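PDB 2WSH: endonuclease II, which nicks and cleaves cytosine-containing double-stranded DNA of the host in a sequence-specific, magnesium-dependent manner, supplying nucleotides for phage DNA synthesis. Local coordinates for residues I31-I36 / Y67-I72; V42-A47 / G56-L61; I48-V53 / G94-F99; R102-L107 / I118-L123. The protein carries 1 engineered substitution. All blocks are in the same frame, centred on the assembly; numbering follows the deposited sequence. Where two conformers were deposited one is given.

Overall arrangement
Contact 2 lies nearest the chain's centre and is buried; it pairs the hairpin strands of the GIY-YIG core through regular backbone bonds. Contact 3 closes the other end of the same hairpin, where a tight turn meets strand 97-111 and charged side chains and a water take over. Contact 4 lies farther along strand 97-111, its centre about 25 Å from that of contact 3, and other subunits reach it. Contact 1 packs a loop against helix 61-73 toward the surface, with an arginine gripping carbonyls where contacts 2 and 4 have strand pairing. Contacts 1 and 2 meet through the hydroxyls of Tyr68 and Tyr44; contacts 2 and 4 share the Lys57-Asp122 salt bridge.

Contact 1. Residues I31-I36 / Y67-I72; sequences IKQLSI and YYRTAI
The Arg69 guanidinium has Gln33 over one face and the carbonyl oxygen of Ile31 near its edge. Over the face lies Gln33 CG, 3.2 Å from Arg69 NH2; it is this methylene, not the amide, that covers the face, and the amide plane is turned 50° from the guanidinium. Near the edge, and somewhat tilted from the guanidinium plane, Ile31 O accepts from Arg69 NE at 2.7 Å; the bond is bent, with 138° at the hydrogen, and the donor sits above the carbonyl plane. A weak second bond runs from Arg69 NH2 to Ile31 O at 3.0 Å, and a weak third from Arg69 NE to Lys32 O, also 3.0 Å. One N-H is thus divided between two successive carbonyls, while Ile31 O receives two donors of one guanidinium, which should restrict the rotation of the group. The arginine chain reaches the loop because it is extended from CG to NE, with CG anti to the backbone N (chi1 167°). Its CG slides past Ile31 CG2 at 3.7 Å. The other branch of Ile31 ends in CD1, which meets Ile72 CG2 at 3.6 Å, the two side chains crossing nearly at right angles. Loop 31-36 is thereby laid against helix 61-73. Ile31 and Ile72 also reach helix 82-92, at Leu91 and at Ile87 and His88 respectively, and Leu34 bridges to strand 18-23 through Thr21 and Leu23.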
loop_
_atom_site.group_PDB
_atom_site.type_symbol
_atom_site.label_atom_id
_atom_site.label_comp_id
_atom_site.label_asym_id
_atom_site.label_seq_id
_atom_site.Cartn_x
_atom_site.Cartn_y
_atom_site.Cartn_z
ATOM N N ILE A 31 -42.354 -5.558 1.769
ATOM C CA ILE A 31 -41.229 -4.629 1.812
ATOM C C ILE A 31 -41.249 -3.719 0.589
ATOM O O ILE A 31 -41.004 -4.166 -0.534
ATOM C CB ILE A 31 -39.874 -5.369 1.871
ATOM C CG1 ILE A 31 -39.742 -6.143 3.182
ATOM C CG2 ILE A 31 -38.724 -4.387 1.726
ATOM C CD1 ILE A 31 -38.514 -7.027 3.252
ATOM N N LYS A 32 -41.546 -2.442 0.811
ATOM C CA LYS A 32 -41.636 -1.478 -0.282
ATOM C C LYS A 32 -40.359 -1.476 -1.110
ATOM O O LYS A 32 -39.297 -1.866 -0.624
ATOM C CB LYS A 32 -41.907 -0.070 0.256
ATOM C CG LYS A 32 -43.136 0.041 1.147
ATOM C CD LYS A 32 -43.365 1.482 1.574
ATOM C CE LYS A 32 -44.342 1.575 2.734
ATOM N NZ LYS A 32 -44.420 2.966 3.267
ATOM N N GLN A 33 -40.468 -1.040 -2.362
ATOM C CA GLN A 33 -39.312 -0.960 -3.247
ATOM C C GLN A 33 -38.303 0.068 -2.755
ATOM O O GLN A 33 -38.631 0.951 -1.963
ATOM C CB GLN A 33 -39.743 -0.624 -4.676
ATOM C CG GLN A 33 -40.387 -1.779 -5.416
ATOM C CD GLN A 33 -41.034 -1.346 -6.716
ATOM O OE1 GLN A 33 -40.357 -0.903 -7.643
ATOM N NE2 GLN A 33 -42.354 -1.478 -6.790
ATOM N N LEU A 34 -37.072 -0.051 -3.236
ATOM C CA LEU A 34 -35.998 0.822 -2.797
ATOM C C LEU A 34 -35.511 1.712 -3.931
ATOM O O LEU A 34 -34.992 1.226 -4.938
ATOM C CB LEU A 34 -34.833 -0.006 -2.258
ATOM C CG LEU A 34 -35.189 -1.077 -1.228
ATOM C CD1 LEU A 34 -33.966 -1.909 -0.897
ATOM C CD2 LEU A 34 -35.781 -0.450 0.028
ATOM N N SER A 35 -35.689 3.018 -3.766
ATOM C CA SER A 35 -35.118 3.978 -4.697
ATOM C C SER A 35 -33.807 4.481 -4.107
ATOM O O SER A 35 -33.796 5.350 -3.234
ATOM C CB SER A 35 -36.085 5.135 -4.953
ATOM O OG SER A 35 -35.796 5.775 -6.186
ATOM N N ILE A 36 -32.705 3.911 -4.577
ATOM C CA ILE A 36 -31.391 4.204 -4.022
ATOM C C ILE A 36 -30.321 4.103 -5.101
ATOM O O ILE A 36 -30.387 3.227 -5.964
ATOM C CB ILE A 36 -31.045 3.224 -2.887
ATOM C CG1 ILE A 36 -31.335 1.788 -3.330
ATOM C CG2 ILE A 36 -31.832 3.557 -1.628
ATOM C CD1 ILE A 36 -31.362 0.786 -2.195
ATOM N N TYR A 67 -31.622 -8.459 -2.767
ATOM C CA TYR A 67 -31.621 -9.896 -2.526
ATOM C C TYR A 67 -32.403 -10.191 -1.250
ATOM O O TYR A 67 -33.279 -11.058 -1.238
ATOM C CB TYR A 67 -30.176 -10.401 -2.423
ATOM C CG TYR A 67 -30.002 -11.804 -1.875
ATOM C CD1 TYR A 67 -29.723 -12.874 -2.721
ATOM C CD2 TYR A 67 -30.092 -12.056 -0.510
ATOM C CE1 TYR A 67 -29.550 -14.157 -2.222
ATOM C CE2 TYR A 67 -29.923 -13.332 -0.001
ATOM C CZ TYR A 67 -29.652 -14.377 -0.861
ATOM O OH TYR A 67 -29.483 -15.647 -0.358
ATOM N N TYR A 68 -32.092 -9.459 -0.181
ATOM C CA TYR A 68 -32.816 -9.591 1.081
ATOM C C TYR A 68 -34.297 -9.323 0.876
ATOM O O TYR A 68 -35.139 -10.126 1.265
ATOM C CB TYR A 68 -32.275 -8.623 2.143
ATOM C CG TYR A 68 -30.924 -8.985 2.716
ATOM C CD1 TYR A 68 -30.702 -10.220 3.307
ATOM C CD2 TYR A 68 -29.873 -8.077 2.685
ATOM C CE1 TYR A 68 -29.466 -10.548 3.835
ATOM C CE2 TYR A 68 -28.636 -8.398 3.212
ATOM C CZ TYR A 68 -28.439 -9.631 3.786
ATOM O OH TYR A 68 -27.205 -9.948 4.309
ATOM N N ARG A 69 -34.610 -8.178 0.273
ATOM C CA ARG A 69 -35.993 -7.790 0.036
ATOM C C ARG A 69 -36.770 -8.859 -0.728
ATOM O O ARG A 69 -37.879 -9.234 -0.340
ATOM C CB ARG A 69 -36.056 -6.465 -0.729
ATOM C CG ARG A 69 -37.435 -6.162 -1.286
ATOM C CD ARG A 69 -37.523 -4.761 -1.877
ATOM N NE ARG A 69 -38.906 -4.415 -2.199
ATOM C CZ ARG A 69 -39.502 -4.708 -3.350
ATOM N NH1 ARG A 69 -38.837 -5.349 -4.301
ATOM N NH2 ARG A 69 -40.766 -4.361 -3.551
ATOM N N THR A 70 -36.182 -9.339 -1.817
ATOM C CA THR A 70 -36.827 -10.336 -2.662
ATOM C C THR A 70 -37.080 -11.642 -1.914
ATOM O O THR A 70 -38.198 -12.157 -1.918
ATOM C CB THR A 70 -35.993 -10.629 -3.915
ATOM O OG1 THR A 70 -35.851 -9.426 -4.676
ATOM C CG2 THR A 70 -36.673 -11.691 -4.770
ATOM N N ALA A 71 -36.040 -12.170 -1.275
ATOM C CA ALA A 71 -36.162 -13.407 -0.509
ATOM C C ALA A 71 -37.322 -13.321 0.472
ATOM O O ALA A 71 -38.094 -14.269 0.620
ATOM C CB ALA A 71 -34.864 -13.717 0.228
ATOM N N ILE A 72 -37.449 -12.175 1.130
ATOM C CA ILE A 72 -38.476 -11.991 2.150
ATOM C C ILE A 72 -39.866 -11.848 1.537
ATOM O O ILE A 72 -40.818 -12.490 1.982
ATOM C CB ILE A 72 -38.165 -10.769 3.047
ATOM C CG1 ILE A 72 -36.865 -11.009 3.825
ATOM C CG2 ILE A 72 -39.330 -10.482 3.992
ATOM C CD1 ILE A 72 -36.317 -9.776 4.512
#

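Contact 2. Residues V42-A47 / G56-L61; sequences VIYAIA and GKTKNL. With PO4 (phosphate ion), chain E.
Gly56 pairs with Tyr44 in the antiparallel hairpin that carries the GIY-YIG signature, written here as Val42-Ile43-Tyr44 on one strand and Tyr54-Ile55-Gly56 on the other. Each backbone donates to the other at 2.9 Å, Gly56 N to Tyr44 O and Tyr44 N to Gly56 O. Gly56 CA lies over a face of the tyrosine ring, 3.9 Å from its centroid and 23° off the normal, a CH-pi contact with the CA offset toward the rim. Tyr44 OH donates a hydrogen bond to phosphate O4, in the ring plane at its edge, and also meets Tyr68 OH; the ion, probably from the crystallisation liquor, also binds Tyr54 OH, Arg64 and Lys83. At Lys57, a non-hydrogen-bonded partner of Ile43, CB touches Ile43 CD1 at 3.9 Å while the ammonium group goes to Asp122. Thr58 and Val42 form the next hydrogen-bonded pair, Val42 N to Thr58 O and Thr58 N to Val42 O both at 3.1 Å. Thr58 OG1 then accepts from Asn60 N in an ST turn, and Asn60 N-caps the following helix. Leu61 turns back against the face that carries Val42, Tyr44 and Thr58, its CD1 3.7 Å from Tyr44 CB.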
loop_
_atom_site.group_PDB
_atom_site.type_symbol
_atom_site.label_atom_id
_atom_site.label_comp_id
_atom_site.label_asym_id
_atom_site.label_seq_id
_atom_site.Cartn_x
_atom_site.Cartn_y
_atom_site.Cartn_z
ATOM N N VAL A 42 -18.086 -2.212 -0.404
ATOM C CA VAL A 42 -18.257 -1.638 0.925
ATOM C C VAL A 42 -18.419 -2.681 2.021
ATOM O O VAL A 42 -18.787 -3.832 1.768
ATOM C CB VAL A 42 -19.501 -0.725 0.992
ATOM C CG1 VAL A 42 -19.373 0.439 0.021
ATOM C CG2 VAL A 42 -20.757 -1.536 0.707
ATOM N N ILE A 43 -18.139 -2.256 3.246
ATOM C CA ILE A 43 -18.583 -2.972 4.427
ATOM C C ILE A 43 -19.968 -2.435 4.724
ATOM O O ILE A 43 -20.176 -1.223 4.743
ATOM C CB ILE A 43 -17.674 -2.694 5.631
ATOM C CG1 ILE A 43 -16.292 -3.310 5.407
ATOM C CG2 ILE A 43 -18.308 -3.216 6.919
ATOM C CD1 ILE A 43 -16.320 -4.812 5.199
ATOM N N TYR A 44 -20.932 -3.323 4.919
ATOM C CA TYR A 44 -22.255 -2.857 5.294
ATOM C C TYR A 44 -22.643 -3.325 6.683
ATOM O O TYR A 44 -22.135 -4.326 7.180
ATOM C CB TYR A 44 -23.311 -3.209 4.240
ATOM C CG TYR A 44 -23.711 -4.665 4.137
ATOM C CD1 TYR A 44 -24.808 -5.151 4.837
ATOM C CD2 TYR A 44 -23.024 -5.540 3.306
ATOM C CE1 TYR A 44 -25.201 -6.470 4.729
ATOM C CE2 TYR A 44 -23.407 -6.868 3.195
ATOM C CZ TYR A 44 -24.499 -7.322 3.909
ATOM O OH TYR A 44 -24.895 -8.631 3.807
ATOM N N ALA A 45 -23.523 -2.567 7.317
ATOM C CA ALA A 45 -23.948 -2.873 8.665
ATOM C C ALA A 45 -25.463 -2.917 8.698
ATOM O O ALA A 45 -26.132 -2.046 8.143
ATOM C CB ALA A 45 -23.421 -1.827 9.637
ATOM N N ILE A 46 -26.004 -3.950 9.327
ATOM C CA ILE A 46 -27.433 -4.021 9.546
ATOM C C ILE A 46 -27.706 -3.612 10.979
ATOM O O ILE A 46 -27.058 -4.110 11.903
ATOM C CB ILE A 46 -27.975 -5.438 9.298
ATOM C CG1 ILE A 46 -27.594 -5.906 7.895
ATOM C CG2 ILE A 46 -29.489 -5.475 9.491
ATOM C CD1 ILE A 46 -28.211 -7.235 7.509
ATOM N N ALA A 47 -28.654 -2.694 11.157
ATOM C CA ALA A 47 -29.016 -2.200 12.481
ATOM C C ALA A 47 -30.499 -2.393 12.740
ATOM O O ALA A 47 -31.332 -2.095 11.885
ATOM C CB ALA A 47 -28.648 -0.726 12.623
ATOM N N GLY A 56 -21.446 -7.134 7.087
ATOM C CA GLY A 56 -21.239 -7.855 5.846
ATOM C C GLY A 56 -20.283 -7.128 4.922
ATOM O O GLY A 56 -19.914 -5.983 5.176
ATOM N N LYS A 57 -19.872 -7.795 3.852
ATOM C CA LYS A 57 -19.103 -7.136 2.803
ATOM C C LYS A 57 -19.754 -7.448 1.466
ATOM O O LYS A 57 -20.370 -8.501 1.309
ATOM C CB LYS A 57 -17.650 -7.608 2.820
ATOM C CG LYS A 57 -17.478 -9.091 2.541
ATOM C CD LYS A 57 -16.026 -9.519 2.699
ATOM C CE LYS A 57 -15.840 -11.000 2.379
ATOM N NZ LYS A 57 -14.460 -11.467 2.698
ATOM N N THR A 58 -19.629 -6.534 0.505
ATOM C CA THR A 58 -20.257 -6.725 -0.801
ATOM C C THR A 58 -19.622 -5.886 -1.910
ATOM O O THR A 58 -19.162 -4.767 -1.677
ATOM C CB THR A 58 -21.767 -6.430 -0.751
ATOM O OG1 THR A 58 -22.363 -6.730 -2.021
ATOM C CG2 THR A 58 -22.018 -4.968 -0.412
ATOM N N LYS A 59 -19.607 -6.440 -3.119
ATOM C CA LYS A 59 -19.134 -5.720 -4.297
ATOM C C LYS A 59 -20.218 -4.779 -4.818
ATOM O O LYS A 59 -19.943 -3.883 -5.617
ATOM C CB LYS A 59 -18.750 -6.706 -5.404
ATOM C CG LYS A 59 -17.570 -7.611 -5.089
ATOM C CD LYS A 59 -17.589 -8.835 -6.002
ATOM C CE LYS A 59 -16.459 -9.813 -5.694
ATOM N NZ LYS A 59 -15.232 -9.554 -6.505
ATOM N N ASN A 60 -21.451 -4.987 -4.359
ATOM C CA ASN A 60 -22.610 -4.280 -4.901
ATOM C C ASN A 60 -23.773 -4.250 -3.912
ATOM O O ASN A 60 -24.542 -5.208 -3.808
ATOM C CB ASN A 60 -23.042 -4.941 -6.214
ATOM C CG ASN A 60 -24.130 -4.170 -6.933
ATOM O OD1 ASN A 60 -24.918 -3.453 -6.317
ATOM N ND2 ASN A 60 -24.192 -4.334 -8.248
ATOM N N LEU A 61 -23.912 -3.135 -3.203
ATOM C CA LEU A 61 -24.841 -3.055 -2.077
ATOM C C LEU A 61 -26.313 -3.038 -2.483
ATOM O O LEU A 61 -27.156 -3.640 -1.811
ATOM C CB LEU A 61 -24.519 -1.844 -1.199
ATOM C CG LEU A 61 -25.308 -1.730 0.105
ATOM C CD1 LEU A 61 -25.111 -2.973 0.962
ATOM C CD2 LEU A 61 -24.898 -0.476 0.866
HETATM P P PO4 E . -23.448 -11.609 2.677
HETATM O O1 PO4 E . -22.798 -11.230 3.985
HETATM O O2 PO4 E . -22.386 -11.931 1.651
HETATM O O3 PO4 E . -24.358 -12.804 2.847
HETATM O O4 PO4 E . -24.263 -10.423 2.226
#

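Contact 3. Residues I48-V53 / G94-F99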
loop_
_atom_site.group_PDB
_atom_site.type_symbol
_atom_site.label_atom_id
_atom_site.label_comp_id
_atom_site.label_asym_id
_atom_site.label_seq_id
_atom_site.Cartn_x
_atom_site.Cartn_y
_atom_site.Cartn_z
ATOM N N ILE A 48 -30.814 -2.909 13.922
ATOM C CA ILE A 48 -32.191 -3.132 14.339
ATOM C C ILE A 48 -32.442 -2.302 15.593
ATOM O O ILE A 48 -31.788 -2.499 16.619
ATOM C CB ILE A 48 -32.454 -4.621 14.651
ATOM C CG1 ILE A 48 -32.023 -5.510 13.479
ATOM C CG2 ILE A 48 -33.923 -4.849 14.964
ATOM C CD1 ILE A 48 -32.864 -5.335 12.227
ATOM N N ASN A 49 -33.381 -1.369 15.503
ATOM C CA ASN A 49 -33.612 -0.430 16.588
ATOM C C ASN A 49 -32.309 0.269 16.984
ATOM O O ASN A 49 -32.007 0.431 18.167
ATOM C CB ASN A 49 -34.260 -1.144 17.775
ATOM C CG ASN A 49 -35.584 -1.788 17.402
ATOM O OD1 ASN A 49 -36.325 -1.262 16.570
ATOM N ND2 ASN A 49 -35.884 -2.931 18.008
ATOM N N ASP A 50 -31.529 0.642 15.971
ATOM C CA ASP A 50 -30.280 1.381 16.157
ATOM C C ASP A 50 -29.131 0.535 16.707
ATOM O O ASP A 50 -28.077 1.067 17.050
ATOM C CB ASP A 50 -30.507 2.599 17.057
ATOM C CG ASP A 50 -31.520 3.567 16.481
ATOM O OD1 ASP A 50 -31.381 3.936 15.295
ATOM O OD2 ASP A 50 -32.452 3.957 17.213
ATOM N N GLU A 51 -29.325 -0.778 16.783
ATOM C CA GLU A 51 -28.317 -1.655 17.365
ATOM C C GLU A 51 -27.722 -2.573 16.304
ATOM O O GLU A 51 -28.448 -3.219 15.548
ATOM C CB GLU A 51 -28.891 -2.443 18.542
ATOM C CG GLU A 51 -29.407 -1.542 19.660
ATOM C CD GLU A 51 -29.902 -2.311 20.872
ATOM O OE1 GLU A 51 -29.308 -3.359 21.203
ATOM O OE2 GLU A 51 -30.886 -1.859 21.496
ATOM N N LEU A 52 -26.396 -2.604 16.241
ATOM C CA LEU A 52 -25.680 -3.389 15.246
ATOM C C LEU A 52 -25.958 -4.880 15.424
ATOM O O LEU A 52 -25.735 -5.429 16.500
ATOM C CB LEU A 52 -24.178 -3.133 15.370
ATOM C CG LEU A 52 -23.251 -3.850 14.386
ATOM C CD1 LEU A 52 -23.489 -3.334 12.981
ATOM C CD2 LEU A 52 -21.796 -3.658 14.788
ATOM N N VAL A 53 -26.437 -5.532 14.368
ATOM C CA VAL A 53 -26.661 -6.973 14.425
ATOM C C VAL A 53 -25.787 -7.755 13.450
ATOM O O VAL A 53 -25.597 -8.958 13.612
ATOM C CB VAL A 53 -28.141 -7.344 14.205
ATOM C CG1 VAL A 53 -29.011 -6.682 15.258
ATOM C CG2 VAL A 53 -28.596 -6.961 12.795
ATOM N N GLY A 94 -42.263 -5.144 14.366
ATOM C CA GLY A 94 -42.433 -3.706 14.239
ATOM C C GLY A 94 -41.171 -2.895 14.474
ATOM O O GLY A 94 -41.236 -1.693 14.725
ATOM N N SER A 95 -40.018 -3.550 14.386
ATOM C CA SER A 95 -38.741 -2.892 14.641
ATOM C C SER A 95 -38.251 -2.098 13.436
ATOM O O SER A 95 -38.733 -2.285 12.319
ATOM C CB SER A 95 -37.689 -3.923 15.044
ATOM O OG SER A 95 -38.056 -4.570 16.250
ATOM N N LYS A 96 -37.289 -1.210 13.673
ATOM C CA LYS A 96 -36.682 -0.428 12.602
ATOM C C LYS A 96 -35.454 -1.152 12.061
ATOM O O LYS A 96 -34.583 -1.546 12.831
ATOM C CB LYS A 96 -36.272 0.950 13.117
ATOM C CG LYS A 96 -35.875 1.922 12.016
ATOM C CD LYS A 96 -34.852 2.930 12.509
ATOM C CE LYS A 96 -35.205 3.449 13.892
ATOM N NZ LYS A 96 -34.079 4.213 14.505
ATOM N N VAL A 97 -35.380 -1.313 10.743
ATOM C CA VAL A 97 -34.287 -2.057 10.118
ATOM C C VAL A 97 -33.502 -1.175 9.158
ATOM O O VAL A 97 -34.022 -0.754 8.121
ATOM C CB VAL A 97 -34.808 -3.282 9.335
ATOM C CG1 VAL A 97 -33.651 -4.007 8.651
ATOM C CG2 VAL A 97 -35.578 -4.222 10.252
ATOM N N GLU A 98 -32.245 -0.909 9.497
ATOM C CA GLU A 98 -31.424 0.008 8.717
ATOM C C GLU A 98 -30.151 -0.639 8.192
ATOM O O GLU A 98 -29.566 -1.509 8.837
ATOM C CB GLU A 98 -31.057 1.233 9.559
ATOM C CG GLU A 98 -32.251 2.050 10.018
ATOM C CD GLU A 98 -31.858 3.154 10.980
ATOM O OE1 GLU A 98 -31.289 2.842 12.048
ATOM O OE2 GLU A 98 -32.122 4.335 10.671
ATOM N N PHE A 99 -29.736 -0.206 7.009
ATOM C CA PHE A 99 -28.455 -0.595 6.446
ATOM C C PHE A 99 -27.537 0.617 6.373
ATOM O O PHE A 99 -27.933 1.673 5.877
ATOM C CB PHE A 99 -28.647 -1.171 5.043
ATOM C CG PHE A 99 -29.260 -2.536 5.030
ATOM C CD1 PHE A 99 -28.464 -3.662 4.929
ATOM C CD2 PHE A 99 -30.632 -2.696 5.125
ATOM C CE1 PHE A 99 -29.025 -4.926 4.917
ATOM C CE2 PHE A 99 -31.197 -3.956 5.118
ATOM C CZ PHE A 99 -30.392 -5.072 5.015
HETATM O O HOH W 1 -32.260 0.425 13.211
#
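Ile48 and Val97, a non-hydrogen-bonded antiparallel pair, lie side by side and point the same way, and Ile48 CD1 rests 3.5 Å from Val97 CG2. Ala90 of helix 82-92 packs on both. Asn49 turns its flat amide across the start of the opposite segment: OD1 accepts from Lys96 N at 3.1 Å in a nearly straight bond (167° at the hydrogen), and ND2 reaches Ser95 OG in a weak one. With Asn49 N donating to Lys96 O at 2.9 Å, the residue holds the backbone of Lys96 at both ends. The arrangement is built on the type I' turn from Ile48 to Glu51, the tight reversal of the GIY-YIG hairpin, with positive phi at Asn49 and Asp50; the ends of both side chains reach 94-99, a segment that begins with the Schellman glycine, Gly94. Lys96 bends at chi3 (-43°), which carries NZ to Asp50 OD1 at 2.8 Å, on the syn side and 33° out of the carboxylate plane. Asp50 OD1 also comes within 3.4 Å of Glu98 OE1, two acceptors whose like charges Lys96 probably eases, although its own bridge to Glu98 is long; this approach, like the salt bridge, is less certain because Asp50 has two conformers. Glu98 OE2 is paired with Lys19. A water accepts from Asp50 N at 2.9 Å and lies within bonding distance of Lys96 O and Glu98 OE1.

Contact 4. Residues R102-L107 / I118-L123; sequences RQCFNL and IATIDL
Leu107 and Ile118 exchange both backbone hydrogen bonds of an antiparallel pair, Leu107 N to Ile118 O at 3.0 Å and Ile118 N to Leu107 O at 2.8 Å, the segments running 170° apart. The ladder goes on through Asn106 and Ala119, a non-hydrogen-bonded pair, to Thr120 N, which donates to Phe105 O at 3.0 Å. The Thr120 side chain then takes over: its OG1 accepts from Phe105 N at 3.1 Å in a nearly straight bond. The chi1 of 63° that places OG1 there sets methyl CG2 anti to the carbonyl carbon, and it lands over a face of the Phe105 ring, 3.7 Å from the centroid and 14° off the normal, a CH-pi contact. One threonine therefore holds both the backbone and the ring of Phe105. On their shared face of the sheet, Leu107 CB meets Ile118 CG2 at 3.7 Å. Cys104 CB presses on Ile121 CG2 at 3.4 Å, tighter than ordinary van der Waals contact. The pairing closes the hairpin of strands 97-111 and 114-119, and Cys104 against Ile121 joins it to helix 121-132, with Ile121 continuing onto Ile43 of strand 42-48. Asn106 and Leu107 extend the sheet into a second subunit by an antiparallel ladder, Phe105 meets Phe105 of a fourth subunit, and Arg102 forms a salt bridge with Glu112 of a third, so this part of the fold contributes to the tetramer interface.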
loop_
_atom_site.group_PDB
_atom_site.type_symbol
_atom_site.label_atom_id
_atom_site.label_comp_id
_atom_site.label_asym_id
_atom_site.label_seq_id
_atom_site.Cartn_x
_atom_site.Cartn_y
_atom_site.Cartn_z
ATOM N N ARG A 102 -19.942 1.491 4.722
ATOM C CA ARG A 102 -18.631 2.104 4.900
ATOM C C ARG A 102 -17.794 1.861 3.651
ATOM O O ARG A 102 -17.443 0.724 3.342
ATOM C CB ARG A 102 -17.928 1.539 6.132
ATOM C CG ARG A 102 -16.437 1.853 6.196
ATOM C CD ARG A 102 -15.805 1.300 7.473
ATOM N NE ARG A 102 -14.346 1.250 7.390
ATOM C CZ ARG A 102 -13.531 2.200 7.840
ATOM N NH1 ARG A 102 -14.024 3.284 8.426
ATOM N NH2 ARG A 102 -12.219 2.059 7.713
ATOM N N GLN A 103 -17.491 2.930 2.923
ATOM C CA GLN A 103 -16.804 2.794 1.640
ATOM C C GLN A 103 -15.382 2.277 1.805
ATOM O O GLN A 103 -14.586 2.847 2.550
ATOM C CB GLN A 103 -16.795 4.121 0.880
ATOM C CG GLN A 103 -16.226 4.017 -0.534
ATOM C CD GLN A 103 -17.057 3.129 -1.443
ATOM O OE1 GLN A 103 -18.217 3.423 -1.726
ATOM N NE2 GLN A 103 -16.459 2.042 -1.916
ATOM N N CYS A 104 -15.072 1.190 1.109
ATOM C CA CYS A 104 -13.715 0.661 1.093
ATOM C C CYS A 104 -13.108 0.846 -0.296
ATOM O O CYS A 104 -13.771 1.335 -1.207
ATOM C CB CYS A 104 -13.700 -0.814 1.504
ATOM S SG CYS A 104 -14.028 -1.113 3.271
ATOM N N PHE A 105 -11.850 0.451 -0.457
ATOM C CA PHE A 105 -11.143 0.695 -1.707
ATOM C C PHE A 105 -10.265 -0.487 -2.087
ATOM O O PHE A 105 -10.337 -1.553 -1.475
ATOM C CB PHE A 105 -10.284 1.952 -1.578
ATOM C CG PHE A 105 -9.294 1.884 -0.457
ATOM C CD1 PHE A 105 -7.968 1.573 -0.706
ATOM C CD2 PHE A 105 -9.692 2.105 0.849
ATOM C CE1 PHE A 105 -7.057 1.498 0.324
ATOM C CE2 PHE A 105 -8.786 2.033 1.883
ATOM C CZ PHE A 105 -7.466 1.728 1.619
ATOM N N ASN A 106 -9.429 -0.291 -3.099
ATOM C CA ASN A 106 -8.530 -1.342 -3.555
ATOM C C ASN A 106 -7.063 -0.936 -3.516
ATOM O O ASN A 106 -6.719 0.222 -3.743
ATOM C CB ASN A 106 -8.925 -1.800 -4.959
ATOM C CG ASN A 106 -10.234 -2.562 -4.967
ATOM O OD1 ASN A 106 -10.274 -3.752 -4.660
ATOM N ND2 ASN A 106 -11.315 -1.875 -5.314
ATOM N N LEU A 107 -6.204 -1.900 -3.211
ATOM C CA LEU A 107 -4.767 -1.675 -3.209
ATOM C C LEU A 107 -4.103 -2.655 -4.166
ATOM O O LEU A 107 -4.429 -3.843 -4.182
ATOM C CB LEU A 107 -4.202 -1.841 -1.798
ATOM C CG LEU A 107 -4.639 -0.773 -0.795
ATOM C CD1 LEU A 107 -4.351 -1.221 0.630
ATOM C CD2 LEU A 107 -3.938 0.535 -1.098
ATOM N N ILE A 118 -5.639 -6.324 -3.481
ATOM C CA ILE A 118 -6.491 -6.627 -2.335
ATOM C C ILE A 118 -7.635 -5.624 -2.209
ATOM O O ILE A 118 -7.420 -4.412 -2.253
ATOM C CB ILE A 118 -5.696 -6.639 -1.018
ATOM C CG1 ILE A 118 -6.612 -6.994 0.157
ATOM C CG2 ILE A 118 -5.043 -5.296 -0.769
ATOM C CD1 ILE A 118 -7.229 -8.371 0.056
ATOM N N ALA A 119 -8.855 -6.134 -2.074
ATOM C CA ALA A 119 -9.994 -5.299 -1.727
ATOM C C ALA A 119 -10.000 -5.183 -0.212
ATOM O O ALA A 119 -10.005 -6.195 0.489
ATOM C CB ALA A 119 -11.287 -5.927 -2.222
ATOM N N THR A 120 -9.988 -3.957 0.299
ATOM C CA THR A 120 -9.850 -3.759 1.738
ATOM C C THR A 120 -11.048 -4.278 2.537
ATOM O O THR A 120 -10.928 -4.521 3.735
ATOM C CB THR A 120 -9.573 -2.285 2.106
ATOM O OG1 THR A 120 -10.688 -1.475 1.722
ATOM C CG2 THR A 120 -8.313 -1.789 1.412
ATOM N N ILE A 121 -12.200 -4.446 1.891
ATOM C CA ILE A 121 -13.325 -5.077 2.580
ATOM C C ILE A 121 -12.898 -6.445 3.104
ATOM O O ILE A 121 -13.333 -6.869 4.172
ATOM C CB ILE A 121 -14.570 -5.251 1.683
ATOM C CG1 ILE A 121 -14.213 -6.020 0.406
ATOM C CG2 ILE A 121 -15.186 -3.901 1.351
ATOM C CD1 ILE A 121 -15.420 -6.471 -0.389
ATOM N N ASP A 122 -12.039 -7.123 2.350
ATOM C CA ASP A 122 -11.550 -8.440 2.745
ATOM C C ASP A 122 -10.702 -8.366 4.007
ATOM O O ASP A 122 -10.612 -9.335 4.762
ATOM C CB ASP A 122 -10.752 -9.082 1.611
ATOM C CG ASP A 122 -11.638 -9.627 0.516
ATOM O OD1 ASP A 122 -12.854 -9.773 0.755
ATOM O OD2 ASP A 122 -11.118 -9.912 -0.583
ATOM N N LEU A 123 -10.087 -7.209 4.228
ATOM C CA LEU A 123 -9.256 -6.983 5.407
ATOM C C LEU A 123 -10.066 -6.479 6.596
ATOM O O LEU A 123 -9.748 -6.778 7.745
ATOM C CB LEU A 123 -8.170 -5.951 5.100
ATOM C CG LEU A 123 -7.067 -6.311 4.107
ATOM C CD1 LEU A 123 -6.136 -5.119 3.927
ATOM C CD2 LEU A 123 -6.303 -7.535 4.584
#